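Local coordinates for maintenance of ploidy protein MOB1 (Saccharomyces cerevisiae, PDB 2HJN) that activates the protein kinase DBF2 in the mitotic exit network by binding it, as its phosphorylation by the upstream kinase CDC15 in late anaphase requires, at residues M92-I97 and A182-H187; T98-P103 and F189-E194; R176-Y181 and G224-L229. All blocks are in the same frame, centred on the assembly; numbering follows the deposited sequence.

In the fold
From the N terminus, the chain first lays down residues 92-97 at the end of helix 75-97, followed directly by the loop 98-103. Some 80 residues later the last turns of helix 165-187 close contact 1, and the next helix, 189-194, closes contact 2 one step further on. Contact 3 starts from 176-181 of the same long helix and is closed last, by 224-229 near the C terminus. Every pair of these loops crosses, none enclosing another. Contacts 1 and 2 touch each other and share the zinc ion and the second subunit; contact 3 ties the preceding turns of helix 165-187 to the start of helix 227-233, adjoining contact 1 along that helix and staying clear of contact 2.

Contact 1 of 3, residues M92-I97 and A182-H187; sequences MLYGSI and AHIYCH. With ZN (zinc ion), chain B.
With chi1 at -174°, the imidazole of His183 is turned away from its own backbone N, and Tyr94, whose chi1 of -137° lies off the staggered positions, reaches across to meet it. Tyr94 OH ends 3.1 Å from His183 CD2, a carbon lying beyond the phenol's edge and near its plane. The imidazole's rotation is fixed from two sides: His183 NE2 binds the zinc ion at 2.1 Å, and ND1 bonds to the Ile110 carbonyl. Tyr94 OH, buried without a hydrogen-bonding partner in the model, also lies against the Cys101 sulfur; the C-H of a zinc-bound imidazole is likely to be polarised, which would partly suit the oxygen. Further back, Tyr94 CD1 meets Ile184 CG1 at 3.8 Å, and Ile97 CD1 covers the centre of one ring face. Tyrosine suits this place, long enough to pack on Ile184 and still bring its end to the zinc ligands. A serine replacing Tyr94 would probably open a gap beside the imidazole and the Cys101 sulfur and take from Ile184 the ring it packs on. The two helix segments, 40° from parallel, thus frame the Cys2His2 zinc site of the Mob1/phocein fold, completed by Cys101, Cys106 and His188.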
loop_
_atom_site.group_PDB
_atom_site.type_symbol
_atom_site.label_atom_id
_atom_site.label_comp_id
_atom_site.label_asym_id
_atom_site.label_seq_id
_atom_site.Cartn_x
_atom_site.Cartn_y
_atom_site.Cartn_z
HETATM N N MSE A 92 5.257 -3.450 0.764
HETATM C CA MSE A 92 3.981 -2.710 0.747
HETATM C C MSE A 92 4.082 -1.452 -0.123
HETATM O O MSE A 92 3.176 -1.167 -0.935
HETATM C CB MSE A 92 3.502 -2.388 2.188
HETATM C CG MSE A 92 2.218 -1.469 2.242
HETATM SE SE MSE A 92 2.659 0.434 2.025
HETATM C CE MSE A 92 3.584 0.566 3.736
ATOM N N LEU A 93 5.202 -0.742 -0.021
ATOM C CA LEU A 93 5.413 0.482 -0.814
ATOM C C LEU A 93 5.606 0.204 -2.324
ATOM O O LEU A 93 5.005 0.872 -3.155
ATOM C CB LEU A 93 6.558 1.301 -0.226
ATOM C CG LEU A 93 6.281 2.002 1.131
ATOM C CD1 LEU A 93 7.614 2.350 1.770
ATOM C CD2 LEU A 93 5.394 3.268 1.025
ATOM N N TYR A 94 6.390 -0.813 -2.693
ATOM C CA TYR A 94 6.502 -1.180 -4.148
ATOM C C TYR A 94 5.213 -1.696 -4.698
ATOM O O TYR A 94 4.806 -1.381 -5.826
ATOM C CB TYR A 94 7.678 -2.143 -4.426
ATOM C CG TYR A 94 8.456 -1.767 -5.656
ATOM C CD1 TYR A 94 9.630 -1.032 -5.557
ATOM C CD2 TYR A 94 8.012 -2.114 -6.927
ATOM C CE1 TYR A 94 10.338 -0.650 -6.690
ATOM C CE2 TYR A 94 8.740 -1.746 -8.102
ATOM C CZ TYR A 94 9.892 -1.016 -7.961
ATOM O OH TYR A 94 10.618 -0.657 -9.062
ATOM N N GLY A 95 4.516 -2.435 -3.884
ATOM C CA GLY A 95 3.232 -2.984 -4.253
ATOM C C GLY A 95 2.223 -1.920 -4.573
ATOM O O GLY A 95 1.360 -2.139 -5.392
ATOM N N SER A 96 2.278 -0.780 -3.892
ATOM C CA SER A 96 1.319 0.295 -4.147
ATOM C C SER A 96 1.467 0.930 -5.546
ATOM O O SER A 96 0.487 1.412 -6.154
ATOM C CB SER A 96 1.397 1.374 -3.042
ATOM O OG SER A 96 2.509 2.233 -3.234
ATOM N N ILE A 97 2.687 0.910 -6.072
ATOM C CA ILE A 97 2.952 1.566 -7.357
ATOM C C ILE A 97 3.367 0.605 -8.483
ATOM O O ILE A 97 3.777 1.055 -9.567
ATOM C CB ILE A 97 3.938 2.769 -7.214
ATOM C CG1 ILE A 97 5.215 2.384 -6.438
ATOM C CG2 ILE A 97 3.240 3.897 -6.505
ATOM C CD1 ILE A 97 6.326 1.810 -7.275
ATOM N N ALA A 182 15.841 3.814 -3.390
ATOM C CA ALA A 182 16.423 4.793 -4.334
ATOM C C ALA A 182 15.620 4.859 -5.644
ATOM O O ALA A 182 15.364 5.957 -6.191
ATOM C CB ALA A 182 17.928 4.513 -4.610
ATOM N N HIS A 183 15.242 3.698 -6.179
ATOM C CA HIS A 183 14.432 3.691 -7.422
ATOM C C HIS A 183 13.050 4.369 -7.223
ATOM O O HIS A 183 12.559 5.090 -8.115
ATOM C CB HIS A 183 14.266 2.258 -7.980
ATOM C CG HIS A 183 13.572 2.230 -9.305
ATOM N ND1 HIS A 183 14.119 2.782 -10.446
ATOM C CD2 HIS A 183 12.309 1.858 -9.630
ATOM C CE1 HIS A 183 13.237 2.715 -11.428
ATOM N NE2 HIS A 183 12.129 2.160 -10.957
ATOM N N ILE A 184 12.400 4.089 -6.085
ATOM C CA ILE A 184 11.071 4.651 -5.789
ATOM C C ILE A 184 11.107 6.171 -5.770
ATOM O O ILE A 184 10.302 6.826 -6.419
ATOM C CB ILE A 184 10.427 4.108 -4.414
ATOM C CG1 ILE A 184 10.038 2.635 -4.498
ATOM C CG2 ILE A 184 9.082 4.807 -4.068
ATOM C CD1 ILE A 184 9.857 1.986 -3.129
ATOM N N TYR A 185 12.057 6.733 -5.007
ATOM C CA TYR A 185 12.154 8.193 -4.820
ATOM C C TYR A 185 12.505 8.901 -6.115
ATOM O O TYR A 185 11.957 9.965 -6.426
ATOM C CB TYR A 185 13.270 8.489 -3.789
ATOM C CG TYR A 185 12.785 8.615 -2.377
ATOM C CD1 TYR A 185 13.105 7.641 -1.422
ATOM C CD2 TYR A 185 11.959 9.693 -1.992
ATOM C CE1 TYR A 185 12.638 7.744 -0.108
ATOM C CE2 TYR A 185 11.479 9.797 -0.687
ATOM C CZ TYR A 185 11.822 8.817 0.255
ATOM O OH TYR A 185 11.385 8.916 1.579
ATOM N N CYS A 186 13.471 8.347 -6.864
ATOM C CA CYS A 186 13.967 8.987 -8.101
ATOM C C CYS A 186 13.074 8.758 -9.347
ATOM O O CYS A 186 13.091 9.571 -10.291
ATOM C CB CYS A 186 15.410 8.586 -8.409
ATOM S SG CYS A 186 16.580 9.037 -7.109
ATOM N N HIS A 187 12.287 7.696 -9.356
ATOM C CA HIS A 187 11.458 7.420 -10.526
ATOM C C HIS A 187 9.951 7.247 -10.344
ATOM O O HIS A 187 9.198 7.301 -11.336
ATOM C CB HIS A 187 12.135 6.310 -11.361
ATOM C CG HIS A 187 13.529 6.703 -11.778
ATOM N ND1 HIS A 187 13.760 7.600 -12.790
ATOM C CD2 HIS A 187 14.741 6.452 -11.220
ATOM C CE1 HIS A 187 15.059 7.811 -12.905
ATOM N NE2 HIS A 187 15.672 7.149 -11.941
HETATM ZN ZN ZN B . 10.386 1.912 -12.171
#

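Contact 2 of 3, residues T98-P103 and F189-E194; sequences TEFCSP and FNEILE. With ZN (zinc ion), chain B.
Phe100 and Glu191 meet chiefly through a CH-pi contact. Glu191 CG stands over one face of the Phe100 ring, 3.9 Å from its centroid and displaced toward the rim near CD1. The glutamate chain bends at chi2 (129°), which turns its carboxylate nearly parallel to the ring plane, the two being only 9° apart, beside CB and CG of the phenylalanine; Glu191 OE2 is 3.5 Å from Phe100 CB. The two side chains run in opposite directions, overlapping lengthwise. Glutamate suits this place because its methylenes cover an aromatic face while its head stays polar, and phenylalanine offers a broad surface to be covered.

Polar interactions flank the stacked pair. A water donates to Phe100 O at 2.7 Å and, weakly, to Glu191 OE2, bridging the loop to the helix; Thr105 OG1 also bonds to Phe100 O. Glu191 OE1 is bonded to His188 ND1, whereas OE2 has only the weak bond from the water. Glu194 approaches obliquely, its OE2 4.2 Å from Phe100 CZ, and its OE1 pairs with His30 of the second subunit, whose ring also meets Phe100 edge-to-face.

Metal coordination forms the third kind. One residue beyond Phe100, Cys101 binds the zinc ion through SG at 2.4 Å, together with Cys106, His183 and His188. A thiolate here gives the site a soft, strongly binding ligand in the loop after helix 75-97.

The hydrogen bond between Glu191 OE1 and His188 ND1 places the glutamate as a second-shell residue; it probably orients the ring, and its charge may strengthen donation to the metal. The chemistry therefore implies that one side chain serves both the packing against the loop that carries Cys101 and, probably, the positioning of another zinc ligand.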
loop_
_atom_site.group_PDB
_atom_site.type_symbol
_atom_site.label_atom_id
_atom_site.label_comp_id
_atom_site.label_asym_id
_atom_site.label_seq_id
_atom_site.Cartn_x
_atom_site.Cartn_y
_atom_site.Cartn_z
ATOM N N THR A 98 3.257 -0.698 -8.216
ATOM C CA THR A 98 3.859 -1.710 -9.106
ATOM C C THR A 98 3.384 -1.656 -10.581
ATOM O O THR A 98 4.166 -1.981 -11.537
ATOM C CB THR A 98 3.629 -3.145 -8.561
ATOM O OG1 THR A 98 4.341 -4.057 -9.389
ATOM C CG2 THR A 98 2.115 -3.545 -8.593
ATOM N N GLU A 99 2.129 -1.262 -10.777
ATOM C CA GLU A 99 1.603 -1.140 -12.148
ATOM C C GLU A 99 2.229 0.005 -12.938
ATOM O O GLU A 99 2.046 0.061 -14.139
ATOM C CB GLU A 99 0.067 -1.013 -12.190
ATOM C CG GLU A 99 -0.717 -2.237 -11.756
ATOM C CD GLU A 99 -2.248 -2.005 -11.863
ATOM O OE1 GLU A 99 -2.767 -1.818 -12.973
ATOM O OE2 GLU A 99 -2.919 -1.971 -10.835
ATOM N N PHE A 100 2.943 0.921 -12.275
ATOM C CA PHE A 100 3.629 2.068 -12.934
ATOM C C PHE A 100 5.114 1.804 -13.241
ATOM O O PHE A 100 5.792 2.643 -13.819
ATOM C CB PHE A 100 3.519 3.313 -12.049
ATOM C CG PHE A 100 2.091 3.633 -11.620
ATOM C CD1 PHE A 100 1.713 3.539 -10.281
ATOM C CD2 PHE A 100 1.129 3.962 -12.559
ATOM C CE1 PHE A 100 0.401 3.805 -9.876
ATOM C CE2 PHE A 100 -0.196 4.232 -12.166
ATOM C CZ PHE A 100 -0.554 4.155 -10.815
ATOM N N CYS A 101 5.602 0.627 -12.855
ATOM C CA CYS A 101 6.999 0.220 -13.101
ATOM C C CYS A 101 7.028 -1.093 -13.901
ATOM O O CYS A 101 6.876 -2.188 -13.369
ATOM C CB CYS A 101 7.759 0.112 -11.785
ATOM S SG CYS A 101 9.497 -0.280 -11.945
ATOM N N SER A 102 7.201 -0.949 -15.211
ATOM C CA SER A 102 7.286 -2.078 -16.153
ATOM C C SER A 102 8.624 -2.054 -16.922
ATOM O O SER A 102 9.366 -1.093 -16.853
ATOM C CB SER A 102 6.132 -2.021 -17.184
ATOM O OG SER A 102 6.354 -0.972 -18.120
ATOM N N PRO A 103 8.943 -3.148 -17.653
ATOM C CA PRO A 103 10.160 -3.117 -18.436
ATOM C C PRO A 103 10.170 -2.045 -19.535
ATOM O O PRO A 103 11.260 -1.707 -20.014
ATOM C CB PRO A 103 10.202 -4.494 -19.070
ATOM C CG PRO A 103 9.458 -5.325 -18.221
ATOM C CD PRO A 103 8.298 -4.469 -17.741
ATOM N N PHE A 189 8.090 8.865 -7.390
ATOM C CA PHE A 189 7.535 9.666 -6.264
ATOM C C PHE A 189 6.197 10.310 -6.589
ATOM O O PHE A 189 5.381 10.447 -5.676
ATOM C CB PHE A 189 8.515 10.703 -5.734
ATOM C CG PHE A 189 8.132 11.331 -4.380
ATOM C CD1 PHE A 189 8.486 10.708 -3.161
ATOM C CD2 PHE A 189 7.492 12.583 -4.306
ATOM C CE1 PHE A 189 8.135 11.288 -1.915
ATOM C CE2 PHE A 189 7.139 13.135 -3.060
ATOM C CZ PHE A 189 7.466 12.504 -1.875
ATOM N N ASN A 190 6.000 10.750 -7.832
ATOM C CA ASN A 190 4.696 11.345 -8.248
ATOM C C ASN A 190 3.485 10.450 -7.991
ATOM O O ASN A 190 2.387 10.930 -7.728
ATOM C CB ASN A 190 4.652 11.840 -9.722
ATOM C CG ASN A 190 5.366 10.905 -10.742
ATOM O OD1 ASN A 190 5.658 11.351 -11.864
ATOM N ND2 ASN A 190 5.643 9.630 -10.374
ATOM N N GLU A 191 3.718 9.148 -8.055
ATOM C CA GLU A 191 2.632 8.155 -7.952
ATOM C C GLU A 191 2.363 7.892 -6.482
ATOM O O GLU A 191 1.245 7.711 -6.079
ATOM C CB GLU A 191 3.015 6.894 -8.727
ATOM C CG GLU A 191 2.904 7.062 -10.285
ATOM C CD GLU A 191 4.163 6.639 -11.044
ATOM O OE1 GLU A 191 5.128 6.171 -10.425
ATOM O OE2 GLU A 191 4.202 6.771 -12.284
ATOM N N ILE A 192 3.413 7.924 -5.686
ATOM C CA ILE A 192 3.335 7.772 -4.251
ATOM C C ILE A 192 2.471 8.947 -3.698
ATOM O O ILE A 192 1.562 8.763 -2.879
ATOM C CB ILE A 192 4.791 7.719 -3.649
ATOM C CG1 ILE A 192 5.474 6.324 -3.871
ATOM C CG2 ILE A 192 4.852 8.217 -2.133
ATOM C CD1 ILE A 192 4.643 5.172 -3.231
ATOM N N LEU A 193 2.770 10.139 -4.193
ATOM C CA LEU A 193 2.029 11.380 -3.890
ATOM C C LEU A 193 0.549 11.333 -4.292
ATOM O O LEU A 193 -0.337 11.706 -3.503
ATOM C CB LEU A 193 2.749 12.555 -4.622
ATOM C CG LEU A 193 2.680 13.999 -4.126
ATOM C CD1 LEU A 193 3.080 14.089 -2.691
ATOM C CD2 LEU A 193 3.595 14.897 -4.985
ATOM N N GLU A 194 0.269 10.920 -5.526
ATOM C CA GLU A 194 -1.131 10.623 -5.978
ATOM C C GLU A 194 -1.960 9.762 -4.974
ATOM O O GLU A 194 -3.180 9.964 -4.815
ATOM C CB GLU A 194 -1.063 9.915 -7.334
ATOM C CG GLU A 194 -2.379 9.667 -8.071
ATOM C CD GLU A 194 -2.355 8.414 -9.024
ATOM O OE1 GLU A 194 -3.423 7.742 -9.059
ATOM O OE2 GLU A 194 -1.303 8.106 -9.729
HETATM ZN ZN ZN B . 10.386 1.912 -12.171
HETATM O O HOH W 1 6.349 5.164 -14.454
#

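Contact 3 of 3, residues R176-Y181 and G224-L229; sequences RLFRVY and GPLLEL. With SO4 (sulfate ion), chain C.
Leu226, facing Phe178 across the contact, makes its first touch at CB, which lies 3.7 Å from Phe178 CZ, the far tip of the ring; the two side chains approach at a slant. From CB the chain turns so that CG is opposite the carbonyl carbon (chi1 -64°), directing the branched end toward helix 165-187. At the fork, CD1 goes furthest in: Leu226 CD1 is 4.0 Å from Phe178 CZ and 4.3 Å from Tyr181 O, and it also rests on Tyr185 and the backbone of Ala182. CD2, the other methyl, lies toward Cys186 SG. A branched aliphatic suits this place because one methyl settles on the helix backbone while the other meets the next turn.

Leu226 is also the N-cap of helix 227-233, so this packing fixes the start of the C-terminal helix against the long helix of the mainly helical MOB fold, with Phe205 of helix 198-214 packed on it too. Two residues earlier, Gly224 has a positive phi, and a side chain there would run into Pro225 CD. Phe178 suits its end because its flat ring reaches across to the C-terminal segment; it also meets Phe223 and Phe208.

From another side of the same turns, Arg176 and Arg179 hold a sulfate, probably from the crystallisation liquor, a basic cluster consistent with the phosphopeptide-binding pocket known from Mob1 proteins, where arginines meet a phosphate. Arg179 grips it end-on: NH1 donates to sulfate O4 at 2.9 Å (168°) and NH2 to sulfate O2 at 3.1 Å (174°), with the sulfur in the guanidinium plane. Arg175 joins through NH2. Arg176 NE adds a weak bond to O4, its guanidinium also lying in a cation-pi contact with Trp142.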
loop_
_atom_site.group_PDB
_atom_site.type_symbol
_atom_site.label_atom_id
_atom_site.label_comp_id
_atom_site.label_asym_id
_atom_site.label_seq_id
_atom_site.Cartn_x
_atom_site.Cartn_y
_atom_site.Cartn_z
ATOM N N ARG A 176 21.245 -3.885 -0.292
ATOM C CA ARG A 176 20.310 -4.127 -1.417
ATOM C C ARG A 176 18.904 -3.485 -1.274
ATOM O O ARG A 176 18.386 -2.868 -2.230
ATOM C CB ARG A 176 20.253 -5.625 -1.680
ATOM C CG ARG A 176 21.670 -6.154 -2.044
ATOM C CD ARG A 176 21.697 -7.663 -2.271
ATOM N NE ARG A 176 23.052 -8.193 -2.282
ATOM C CZ ARG A 176 23.378 -9.410 -2.722
ATOM N NH1 ARG A 176 22.440 -10.240 -3.212
ATOM N NH2 ARG A 176 24.646 -9.810 -2.653
ATOM N N LEU A 177 18.276 -3.605 -0.099
ATOM C CA LEU A 177 16.961 -2.994 0.099
ATOM C C LEU A 177 17.008 -1.476 -0.114
ATOM O O LEU A 177 16.063 -0.894 -0.664
ATOM C CB LEU A 177 16.418 -3.352 1.494
ATOM C CG LEU A 177 16.025 -4.827 1.724
ATOM C CD1 LEU A 177 15.513 -5.073 3.173
ATOM C CD2 LEU A 177 15.011 -5.357 0.693
ATOM N N PHE A 178 18.111 -0.836 0.283
ATOM C CA PHE A 178 18.294 0.624 0.013
ATOM C C PHE A 178 18.130 0.987 -1.445
ATOM O O PHE A 178 17.480 1.965 -1.716
ATOM C CB PHE A 178 19.637 1.199 0.551
ATOM C CG PHE A 178 19.732 2.733 0.453
ATOM C CD1 PHE A 178 19.497 3.541 1.571
ATOM C CD2 PHE A 178 20.089 3.345 -0.756
ATOM C CE1 PHE A 178 19.569 4.930 1.482
ATOM C CE2 PHE A 178 20.133 4.765 -0.878
ATOM C CZ PHE A 178 19.874 5.541 0.239
ATOM N N ARG A 179 18.731 0.219 -2.374
ATOM C CA ARG A 179 18.591 0.447 -3.827
ATOM C C ARG A 179 17.107 0.496 -4.291
ATOM O O ARG A 179 16.801 1.153 -5.278
ATOM C CB ARG A 179 19.323 -0.672 -4.623
ATOM C CG ARG A 179 20.872 -0.655 -4.361
ATOM C CD ARG A 179 21.718 -1.790 -4.913
ATOM N NE ARG A 179 23.036 -1.641 -4.298
ATOM C CZ ARG A 179 23.883 -2.619 -4.022
ATOM N NH1 ARG A 179 23.582 -3.860 -4.321
ATOM N NH2 ARG A 179 25.063 -2.330 -3.447
ATOM N N VAL A 180 16.221 -0.242 -3.602
ATOM C CA VAL A 180 14.756 -0.222 -3.916
ATOM C C VAL A 180 14.173 1.118 -3.502
ATOM O O VAL A 180 13.422 1.735 -4.272
ATOM C CB VAL A 180 13.987 -1.385 -3.235
ATOM C CG1 VAL A 180 12.504 -1.345 -3.657
ATOM C CG2 VAL A 180 14.642 -2.775 -3.609
ATOM N N TYR A 181 14.522 1.598 -2.311
ATOM C CA TYR A 181 14.099 2.969 -1.915
ATOM C C TYR A 181 14.601 3.996 -2.927
ATOM O O TYR A 181 13.853 4.925 -3.292
ATOM C CB TYR A 181 14.659 3.380 -0.533
ATOM C CG TYR A 181 13.875 2.897 0.668
ATOM C CD1 TYR A 181 12.582 3.346 0.921
ATOM C CD2 TYR A 181 14.465 2.015 1.580
ATOM C CE1 TYR A 181 11.895 2.897 2.060
ATOM C CE2 TYR A 181 13.804 1.579 2.683
ATOM C CZ TYR A 181 12.524 2.025 2.926
ATOM O OH TYR A 181 11.935 1.583 4.057
ATOM N N GLY A 224 24.300 6.533 -1.987
ATOM C CA GLY A 224 24.398 6.977 -3.395
ATOM C C GLY A 224 23.766 8.330 -3.665
ATOM O O GLY A 224 24.182 9.338 -3.094
ATOM N N PRO A 225 22.694 8.353 -4.489
ATOM C CA PRO A 225 22.051 9.619 -4.829
ATOM C C PRO A 225 21.172 10.190 -3.709
ATOM O O PRO A 225 20.816 11.380 -3.775
ATOM C CB PRO A 225 21.183 9.245 -6.050
ATOM C CG PRO A 225 20.779 7.818 -5.743
ATOM C CD PRO A 225 22.031 7.206 -5.149
ATOM N N LEU A 226 20.809 9.382 -2.707
ATOM C CA LEU A 226 19.926 9.878 -1.655
ATOM C C LEU A 226 20.670 10.537 -0.436
ATOM O O LEU A 226 20.045 10.872 0.556
ATOM C CB LEU A 226 18.889 8.813 -1.213
ATOM C CG LEU A 226 17.810 8.289 -2.197
ATOM C CD1 LEU A 226 16.804 7.407 -1.463
ATOM C CD2 LEU A 226 17.079 9.441 -2.919
ATOM N N LEU A 227 21.983 10.721 -0.534
ATOM C CA LEU A 227 22.750 11.317 0.591
ATOM C C LEU A 227 22.141 12.570 1.202
ATOM O O LEU A 227 22.051 12.636 2.409
ATOM C CB LEU A 227 24.230 11.568 0.246
ATOM C CG LEU A 227 24.988 12.046 1.494
ATOM C CD1 LEU A 227 25.057 10.911 2.539
ATOM C CD2 LEU A 227 26.351 12.603 1.174
ATOM N N GLU A 228 21.708 13.544 0.379
ATOM C CA GLU A 228 21.069 14.787 0.878
ATOM C C GLU A 228 19.742 14.509 1.538
ATOM O O GLU A 228 19.381 15.118 2.561
ATOM C CB GLU A 228 20.839 15.822 -0.259
ATOM C CG GLU A 228 20.205 17.161 0.234
ATOM C CD GLU A 228 20.060 18.226 -0.853
ATOM O OE1 GLU A 228 20.367 17.934 -2.028
ATOM O OE2 GLU A 228 19.627 19.371 -0.552
ATOM N N LEU A 229 18.992 13.586 0.943
ATOM C CA LEU A 229 17.718 13.155 1.534
ATOM C C LEU A 229 17.944 12.628 2.961
ATOM O O LEU A 229 17.241 13.018 3.923
ATOM C CB LEU A 229 17.092 12.075 0.614
ATOM C CG LEU A 229 15.589 11.952 0.433
ATOM C CD1 LEU A 229 15.051 11.455 1.694
ATOM C CD2 LEU A 229 14.994 13.305 0.156
HETATM S S SO4 C . 26.374 -6.114 -2.768
HETATM O O1 SO4 C . 26.214 -6.481 -1.357
HETATM O O2 SO4 C . 26.862 -4.723 -2.783
HETATM O O3 SO4 C . 27.211 -7.052 -3.498
HETATM O O4 SO4 C . 25.142 -6.150 -3.534
#